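Titin (PDB 2J8H) forms an elastic filament of muscle, represented here by a rigid tandem of two immunoglobulin domains from its A-band region. Local coordinates at residues L24-V28 and G59-Q63; G30-I35 and R80-Q84; D73-Q78 and G90-V96. One frame throughout, in Å; residues are numbered along the deposited sequence.

All three interactions belong to the first immunoglobulin domain, where two sheets pack face to face. Interaction 1 lies in one sheet, interaction 3 in the other, and interaction 2 closes one end of the second sheet with the loop that leaves strand 22-29. The centres of interactions 1 and 2 are about 12 Å apart, bridged by Val28, whose CG1 lies 3.6 Å from Pro34 CG and also packs on Ala81. Interaction 3 is centred about 16 Å from interaction 1, which it meets where Leu24 CD2 comes within 3.8 Å of Tyr77 CB. Interactions 2 and 3, about 22 Å apart, share strand 76-83 and so occupy successive parts of a single strand.

Interaction 1. Residues L24-V28 and G59-Q63; sequences LVCKV and GGYHQ
Cys26 and His62 illustrate how a beta sheet can be closely packed on one side and looser on the other. They form an antiparallel hydrogen-bonded pair: Cys26 N reaches His62 O at 2.9 Å, and His62 N answers to Cys26 O with a nearly straight bond, 173° at the hydrogen. Both side chains enter the interior. Cys26 SG rests 4.0 Å from His62 CB, and the side chain also touches Val79 of strand 76-83, while the imidazole reaches Val36 and Trp38. Val28 joins this packed side by laying CG2 3.8 Å from His62 CD2, its axis slanting across that of the histidine.

The other face carries Val25, Lys27, Tyr61 and Gln63 and is more open to solvent. Here Lys27 and Tyr61 carry the contact. Lys27 CG, anti to the backbone N (chi1 -174°), stands over one face of the Tyr61 ring, 4.1 Å from the ring centroid, and the extended chain then runs across the ring until NZ makes a hydrogen bond of 3.1 Å to Tyr61 OH. Gln63 instead turns its amide to Gln55, and its OE1 also receives the backbone N of Ile186 of the second subunit, a residue on which Val25 and Tyr61 also pack, so this face is partly covered in the assembly.

Direct pairing runs as far as Gly60: Val28 N donates to Gly60 O at 2.8 Å. Past this bond, a water donates to both Val28 O and Gly59 O. Gly60 and Tyr61 both face Phe57, forming a G1 beta bulge where the chain turns from strand 52-57 into strand 61-66. The whole is characteristic of the B and E strands of an I-set immunoglobulin sandwich.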
loop_
_atom_site.group_PDB
_atom_site.type_symbol
_atom_site.label_atom_id
_atom_site.label_comp_id
_atom_site.label_asym_id
_atom_site.label_seq_id
_atom_site.Cartn_x
_atom_site.Cartn_y
_atom_site.Cartn_z
ATOM N N LEU A 24 15.096 11.456 -3.159
ATOM C CA LEU A 24 15.821 12.708 -3.218
ATOM C C LEU A 24 16.722 12.578 -4.425
ATOM O O LEU A 24 17.428 11.574 -4.545
ATOM C CB LEU A 24 16.674 12.860 -1.974
ATOM C CG LEU A 24 15.974 13.144 -0.646
ATOM C CD1 LEU A 24 15.082 12.046 -0.158
ATOM C CD2 LEU A 24 17.032 13.331 0.370
ATOM N N VAL A 25 16.684 13.562 -5.316
ATOM C CA VAL A 25 17.341 13.473 -6.603
ATOM C C VAL A 25 18.148 14.736 -6.784
ATOM O O VAL A 25 17.701 15.825 -6.394
ATOM C CB VAL A 25 16.331 13.423 -7.793
ATOM C CG1 VAL A 25 17.073 13.014 -9.077
ATOM C CG2 VAL A 25 15.154 12.482 -7.525
ATOM N N CYS A 26 19.310 14.617 -7.411
ATOM C CA CYS A 26 20.091 15.801 -7.765
ATOM C C CYS A 26 20.897 15.461 -9.002
ATOM O O CYS A 26 20.940 14.285 -9.402
ATOM C CB CYS A 26 20.974 16.228 -6.598
ATOM S SG CYS A 26 22.216 15.071 -6.133
ATOM N N LYS A 27 21.487 16.486 -9.626
ATOM C CA LYS A 27 22.338 16.305 -10.781
ATOM C C LYS A 27 23.657 17.038 -10.522
ATOM O O LYS A 27 23.676 18.235 -10.239
ATOM C CB LYS A 27 21.684 16.811 -12.062
ATOM C CG LYS A 27 22.463 16.517 -13.325
ATOM C CD LYS A 27 21.753 17.146 -14.495
ATOM C CE LYS A 27 22.398 16.822 -15.807
ATOM N NZ LYS A 27 21.495 17.278 -16.884
ATOM N N VAL A 28 24.742 16.291 -10.656
ATOM C CA VAL A 28 26.070 16.750 -10.321
ATOM C C VAL A 28 26.899 16.892 -11.590
ATOM O O VAL A 28 26.840 16.051 -12.484
ATOM C CB VAL A 28 26.714 15.738 -9.355
ATOM C CG1 VAL A 28 28.209 16.024 -9.095
ATOM C CG2 VAL A 28 25.911 15.696 -8.041
ATOM N N GLY A 59 24.957 10.975 -16.945
ATOM C CA GLY A 59 24.679 12.404 -16.999
ATOM C C GLY A 59 24.777 13.057 -15.643
ATOM O O GLY A 59 24.396 14.206 -15.500
ATOM N N GLY A 60 25.227 12.322 -14.632
ATOM C CA GLY A 60 25.442 12.880 -13.291
ATOM C C GLY A 60 24.253 12.883 -12.348
ATOM O O GLY A 60 24.218 13.661 -11.391
ATOM N N TYR A 61 23.262 12.037 -12.604
ATOM C CA TYR A 61 22.092 12.007 -11.757
ATOM C C TYR A 61 22.305 11.049 -10.606
ATOM O O TYR A 61 22.772 9.925 -10.817
ATOM C CB TYR A 61 20.862 11.569 -12.520
ATOM C CG TYR A 61 20.405 12.564 -13.521
ATOM C CD1 TYR A 61 20.847 12.496 -14.820
ATOM C CD2 TYR A 61 19.534 13.592 -13.167
ATOM C CE1 TYR A 61 20.426 13.429 -15.781
ATOM C CE2 TYR A 61 19.102 14.528 -14.109
ATOM C CZ TYR A 61 19.560 14.441 -15.412
ATOM O OH TYR A 61 19.154 15.354 -16.369
ATOM N N HIS A 62 21.938 11.503 -9.412
ATOM C CA HIS A 62 22.089 10.742 -8.177
ATOM C C HIS A 62 20.793 10.797 -7.423
ATOM O O HIS A 62 20.173 11.872 -7.326
ATOM C CB HIS A 62 23.162 11.369 -7.309
ATOM C CG HIS A 62 24.528 11.213 -7.879
ATOM N ND1 HIS A 62 25.305 10.104 -7.634
ATOM C CD2 HIS A 62 25.218 11.978 -8.756
ATOM C CE1 HIS A 62 26.436 10.214 -8.307
ATOM N NE2 HIS A 62 26.404 11.339 -8.999
ATOM N N GLN A 63 20.354 9.655 -6.898
ATOM C CA GLN A 63 19.164 9.675 -6.082
ATOM C C GLN A 63 19.258 8.702 -4.922
ATOM O O GLN A 63 19.948 7.681 -4.977
ATOM C CB GLN A 63 17.882 9.521 -6.930
ATOM C CG GLN A 63 17.532 8.150 -7.353
ATOM C CD GLN A 63 16.340 8.045 -8.285
ATOM O OE1 GLN A 63 15.739 9.036 -8.682
ATOM N NE2 GLN A 63 16.043 6.822 -8.705
HETATM O O HOH W 1 25.963 16.327 -15.040
#

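Interaction 2. Residues G30-I35 and R80-Q84; sequences GHPKPI and RATNQ
Asn83 ties the loop 30-35 to the end of strand 76-83, an example of how an immunoglobulin sandwich fastens its B-C loop to the neighbouring F strand. The bond that does so runs from Asn83 ND2 to Pro32 O, 2.8 Å long and 165° at the hydrogen. It is well aligned for both groups, since the nitrogen sits in the carbonyl plane of Pro32 and the acceptor lies close to the amide plane of Asn83. Asn83 CB already points at the loop, and with CG between the backbone N and the carbonyl carbon (chi1 63°) the amide lies alongside Pro34, ND2 4.0 Å from Pro34 CG.

One step along, the two backbones become a true antiparallel pair. Ile35 N donates to Thr82 O at 2.8 Å, and Thr82 N returns a bond to Ile35 O. Pro34, which has no N-H to offer, contributes hydrophobic contact instead: its CB meets Ala81 CB at 4.0 Å, and the same two residues pack on Val28 and Pro5.

The next shell explains why the amide stays put. Asn83 ND2 also donates to Met3 O, and OD1 accepts from Gly85 N in the turn that follows, so both ends of the group are gripped and its rotation is fixed. The loop is shaped in turn by the cis peptide bond before Pro32 and by a backbone bond between His31 and Met3, which draws the N-terminal segment into the arrangement. On the partly exposed side, Thr82 OG1 has a hydrogen bond with Ser87 OG, and a water joins the two segments, 2.7 Å from Ile35 O, to which it donates, and 2.7 Å from Thr82 OG1.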
loop_
_atom_site.group_PDB
_atom_site.type_symbol
_atom_site.label_atom_id
_atom_site.label_comp_id
_atom_site.label_asym_id
_atom_site.label_seq_id
_atom_site.Cartn_x
_atom_site.Cartn_y
_atom_site.Cartn_z
ATOM N N GLY A 30 31.082 17.977 -12.883
ATOM C CA GLY A 30 32.467 18.103 -12.446
ATOM C C GLY A 30 33.312 17.108 -13.196
ATOM O O GLY A 30 32.803 16.104 -13.690
ATOM N N HIS A 31 34.600 17.419 -13.291
ATOM C CA HIS A 31 35.593 16.558 -13.888
ATOM C C HIS A 31 36.837 16.576 -13.011
ATOM O O HIS A 31 37.400 17.652 -12.750
ATOM C CB HIS A 31 35.981 17.044 -15.290
ATOM C CG HIS A 31 34.843 17.068 -16.261
ATOM N ND1 HIS A 31 34.149 15.933 -16.621
ATOM C CD2 HIS A 31 34.271 18.091 -16.940
ATOM C CE1 HIS A 31 33.196 16.257 -17.476
ATOM N NE2 HIS A 31 33.259 17.559 -17.700
ATOM N N PRO A 32 37.307 15.390 -12.596
ATOM C CA PRO A 32 36.714 14.083 -12.832
ATOM C C PRO A 32 35.314 13.940 -12.235
ATOM O O PRO A 32 34.916 14.755 -11.396
ATOM C CB PRO A 32 37.702 13.126 -12.150
ATOM C CG PRO A 32 38.975 13.852 -12.123
ATOM C CD PRO A 32 38.604 15.278 -11.907
ATOM N N LYS A 33 34.584 12.920 -12.683
ATOM C CA LYS A 33 33.232 12.669 -12.203
ATOM C C LYS A 33 33.205 12.637 -10.669
ATOM O O LYS A 33 33.895 11.819 -10.057
ATOM C CB LYS A 33 32.685 11.347 -12.738
ATOM C CG LYS A 33 31.190 11.202 -12.548
ATOM C CD LYS A 33 30.618 9.954 -13.200
ATOM C CE LYS A 33 30.587 8.757 -12.231
ATOM N NZ LYS A 33 29.957 7.470 -12.796
ATOM N N PRO A 34 32.430 13.540 -10.037
ATOM C CA PRO A 34 32.393 13.503 -8.579
ATOM C C PRO A 34 31.782 12.261 -7.977
ATOM O O PRO A 34 30.839 11.681 -8.539
ATOM C CB PRO A 34 31.570 14.739 -8.217
ATOM C CG PRO A 34 31.753 15.669 -9.398
ATOM C CD PRO A 34 31.683 14.692 -10.557
ATOM N N ILE A 35 32.300 11.902 -6.812
ATOM C CA ILE A 35 31.807 10.795 -6.033
ATOM C C ILE A 35 30.858 11.376 -4.998
ATOM O O ILE A 35 31.140 12.412 -4.381
ATOM C CB ILE A 35 32.970 10.067 -5.356
ATOM C CG1 ILE A 35 33.886 9.478 -6.436
ATOM C CG2 ILE A 35 32.455 9.018 -4.379
ATOM C CD1 ILE A 35 35.058 8.760 -5.863
ATOM N N ARG A 80 26.708 15.023 -0.782
ATOM C CA ARG A 80 28.019 15.590 -0.973
ATOM C C ARG A 80 28.617 15.096 -2.254
ATOM O O ARG A 80 28.560 13.911 -2.539
ATOM C CB ARG A 80 28.923 15.198 0.200
ATOM C CG ARG A 80 30.301 15.877 0.123
ATOM C CD ARG A 80 31.255 15.371 1.198
ATOM N NE ARG A 80 30.771 15.724 2.527
ATOM C CZ ARG A 80 31.387 15.414 3.657
ATOM N NH1 ARG A 80 32.550 14.764 3.637
ATOM N NH2 ARG A 80 30.857 15.772 4.816
ATOM N N ALA A 81 29.243 15.993 -3.009
ATOM C CA ALA A 81 29.905 15.627 -4.256
ATOM C C ALA A 81 31.353 16.055 -4.156
ATOM O O ALA A 81 31.618 17.203 -3.843
ATOM C CB ALA A 81 29.221 16.322 -5.459
ATOM N N THR A 82 32.275 15.136 -4.432
ATOM C CA THR A 82 33.690 15.368 -4.256
ATOM C C THR A 82 34.480 14.856 -5.458
ATOM O O THR A 82 34.256 13.749 -5.947
ATOM C CB THR A 82 34.190 14.589 -3.027
ATOM O OG1 THR A 82 33.432 14.963 -1.875
ATOM C CG2 THR A 82 35.668 14.825 -2.756
ATOM N N ASN A 83 35.437 15.656 -5.903
ATOM C CA ASN A 83 36.495 15.149 -6.764
ATOM C C ASN A 83 37.790 15.832 -6.310
ATOM O O ASN A 83 37.811 16.492 -5.276
ATOM C CB ASN A 83 36.168 15.345 -8.255
ATOM C CG ASN A 83 36.050 16.778 -8.650
ATOM O OD1 ASN A 83 36.507 17.664 -7.941
ATOM N ND2 ASN A 83 35.468 17.026 -9.834
ATOM N N GLN A 84 38.867 15.692 -7.067
ATOM C CA GLN A 84 40.154 16.160 -6.588
ATOM C C GLN A 84 40.167 17.688 -6.615
ATOM O O GLN A 84 41.014 18.323 -5.979
ATOM C CB GLN A 84 41.298 15.540 -7.421
ATOM C CG GLN A 84 41.219 13.940 -7.548
ATOM C CD GLN A 84 41.654 13.114 -6.280
ATOM O OE1 GLN A 84 40.920 13.011 -5.289
ATOM N NE2 GLN A 84 42.834 12.494 -6.356
HETATM O O HOH W 2 31.597 12.994 -1.745
#

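Interaction 3. Residues D73-Q78 and G90-V96; sequences DATVYQ and GTASLEV
Tyr77 meets Leu94 across the F-G hairpin of the immunoglobulin sandwich, and its hydroxyl completes a tyrosine corner, a recurrent device of Greek-key beta proteins. Followed outward, the side chain starts at CB, 3.9 Å from Ala92 O. With CG anti to the carbonyl carbon (chi1 -67°), the ring swings back along its own segment. CD1 still lies near Ala92 O, which sits at the ring edge; CE1 then touches Leu94 CB at 3.7 Å and Leu94 CD2 somewhat farther off, the two side chains slanting past each other. At the tip, OH donates a 2.7 Å bond to Asp73 O, four residues earlier and in the plane of the ring. That buried grip pins the turn before the strand, where Ala74 centres an inverse gamma turn and Asp73 OD2 forms a salt bridge with Lys51 NZ.

Around the ring the backbones hold firm. Tyr77 N reaches Ala92 O at 2.8 Å, Ala92 N returns to Tyr77 O, and Leu94 N donates to Thr75 O, with an angle of 172° at the hydrogen. Ile66 of the opposing sheet touches both Tyr77 and Leu94. On the N-terminal side of Thr75 regular pairing yields to the turn, but the segments stay close, and Ala74 CB packs on Val96 CG2 at 3.8 Å. On the outer face Gln78 OE1 accepts from Gly42 N, while Gln78 NE2 donates to a water 2.9 Å from Thr91 OG1.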
loop_
_atom_site.group_PDB
_atom_site.type_symbol
_atom_site.label_atom_id
_atom_site.label_comp_id
_atom_site.label_asym_id
_atom_site.label_seq_id
_atom_site.Cartn_x
_atom_site.Cartn_y
_atom_site.Cartn_z
ATOM N N ASP A 73 12.082 9.445 9.705
ATOM C CA ASP A 73 12.796 9.865 8.531
ATOM C C ASP A 73 12.647 11.348 8.245
ATOM O O ASP A 73 13.291 11.848 7.353
ATOM C CB ASP A 73 12.310 9.055 7.337
ATOM C CG ASP A 73 12.489 7.581 7.553
ATOM O OD1 ASP A 73 13.638 7.180 7.879
ATOM O OD2 ASP A 73 11.490 6.846 7.432
ATOM N N ALA A 74 11.794 12.032 8.990
ATOM C CA ALA A 74 11.483 13.426 8.734
ATOM C C ALA A 74 12.565 14.276 9.359
ATOM O O ALA A 74 12.487 14.656 10.521
ATOM C CB ALA A 74 10.118 13.787 9.310
ATOM N N THR A 75 13.601 14.555 8.593
ATOM C CA THR A 75 14.713 15.338 9.116
ATOM C C THR A 75 15.472 15.923 7.939
ATOM O O THR A 75 14.977 15.906 6.808
ATOM C CB THR A 75 15.633 14.475 10.042
ATOM O OG1 THR A 75 16.598 15.324 10.673
ATOM C CG2 THR A 75 16.340 13.366 9.260
ATOM N N VAL A 76 16.661 16.442 8.192
ATOM C CA VAL A 76 17.485 17.028 7.145
ATOM C C VAL A 76 18.493 16.012 6.621
ATOM O O VAL A 76 19.042 15.211 7.376
ATOM C CB VAL A 76 18.214 18.300 7.641
ATOM C CG1 VAL A 76 19.279 17.940 8.665
ATOM C CG2 VAL A 76 18.844 19.035 6.476
ATOM N N TYR A 77 18.677 16.037 5.302
ATOM C CA TYR A 77 19.573 15.157 4.592
ATOM C C TYR A 77 20.557 16.026 3.854
ATOM O O TYR A 77 20.247 17.173 3.526
ATOM C CB TYR A 77 18.802 14.290 3.595
ATOM C CG TYR A 77 17.882 13.320 4.295
ATOM C CD1 TYR A 77 16.626 13.727 4.767
ATOM C CD2 TYR A 77 18.282 12.021 4.531
ATOM C CE1 TYR A 77 15.798 12.839 5.438
ATOM C CE2 TYR A 77 17.478 11.141 5.223
ATOM C CZ TYR A 77 16.229 11.551 5.666
ATOM O OH TYR A 77 15.439 10.634 6.339
ATOM N N GLN A 78 21.753 15.482 3.645
ATOM C CA GLN A 78 22.797 16.129 2.868
ATOM C C GLN A 78 23.268 15.180 1.778
ATOM O O GLN A 78 23.247 13.982 1.941
ATOM C CB GLN A 78 23.994 16.493 3.744
ATOM C CG GLN A 78 23.739 17.502 4.836
ATOM C CD GLN A 78 23.216 16.892 6.127
ATOM O OE1 GLN A 78 23.538 15.759 6.471
ATOM N NE2 GLN A 78 22.431 17.671 6.873
ATOM N N GLY A 90 24.812 19.663 -0.596
ATOM C CA GLY A 90 23.510 20.283 -0.686
ATOM C C GLY A 90 22.682 19.620 0.376
ATOM O O GLY A 90 23.025 18.549 0.873
ATOM N N THR A 91 21.595 20.278 0.731
ATOM C CA THR A 91 20.769 19.828 1.831
ATOM C C THR A 91 19.279 19.970 1.449
ATOM O O THR A 91 18.892 20.894 0.717
ATOM C CB THR A 91 21.122 20.640 3.103
ATOM O OG1 THR A 91 20.277 20.227 4.190
ATOM C CG2 THR A 91 20.906 22.090 2.868
ATOM N N ALA A 92 18.466 19.039 1.941
ATOM C CA ALA A 92 17.010 19.088 1.792
ATOM C C ALA A 92 16.395 18.554 3.077
ATOM O O ALA A 92 16.974 17.685 3.734
ATOM C CB ALA A 92 16.558 18.223 0.609
ATOM N N SER A 93 15.219 19.050 3.420
ATOM C CA SER A 93 14.459 18.479 4.512
ATOM C C SER A 93 13.382 17.566 3.940
ATOM O O SER A 93 12.775 17.859 2.902
ATOM C CB SER A 93 13.816 19.591 5.298
ATOM O OG SER A 93 12.821 20.184 4.490
ATOM N N LEU A 94 13.155 16.456 4.624
ATOM C CA LEU A 94 12.016 15.615 4.390
ATOM C C LEU A 94 11.014 15.843 5.536
ATOM O O LEU A 94 11.363 15.721 6.703
ATOM C CB LEU A 94 12.470 14.168 4.375
ATOM C CG LEU A 94 11.377 13.108 4.233
ATOM C CD1 LEU A 94 10.415 13.385 3.057
ATOM C CD2 LEU A 94 12.036 11.748 4.104
ATOM N N GLU A 95 9.787 16.218 5.208
ATOM C CA GLU A 95 8.738 16.257 6.183
ATOM C C GLU A 95 7.786 15.149 5.793
ATOM O O GLU A 95 7.559 14.903 4.615
ATOM C CB GLU A 95 8.070 17.630 6.198
ATOM C CG GLU A 95 8.844 18.616 7.086
ATOM C CD GLU A 95 8.948 20.021 6.514
ATOM O OE1 GLU A 95 7.882 20.675 6.325
ATOM O OE2 GLU A 95 10.110 20.482 6.297
ATOM N N VAL A 96 7.267 14.446 6.786
ATOM C CA VAL A 96 6.442 13.278 6.531
ATOM C C VAL A 96 5.059 13.597 7.021
ATOM O O VAL A 96 4.860 13.944 8.190
ATOM C CB VAL A 96 6.990 11.999 7.204
ATOM C CG1 VAL A 96 6.031 10.822 6.980
ATOM C CG2 VAL A 96 8.406 11.675 6.678
HETATM O O HOH W 3 22.241 20.424 6.281
#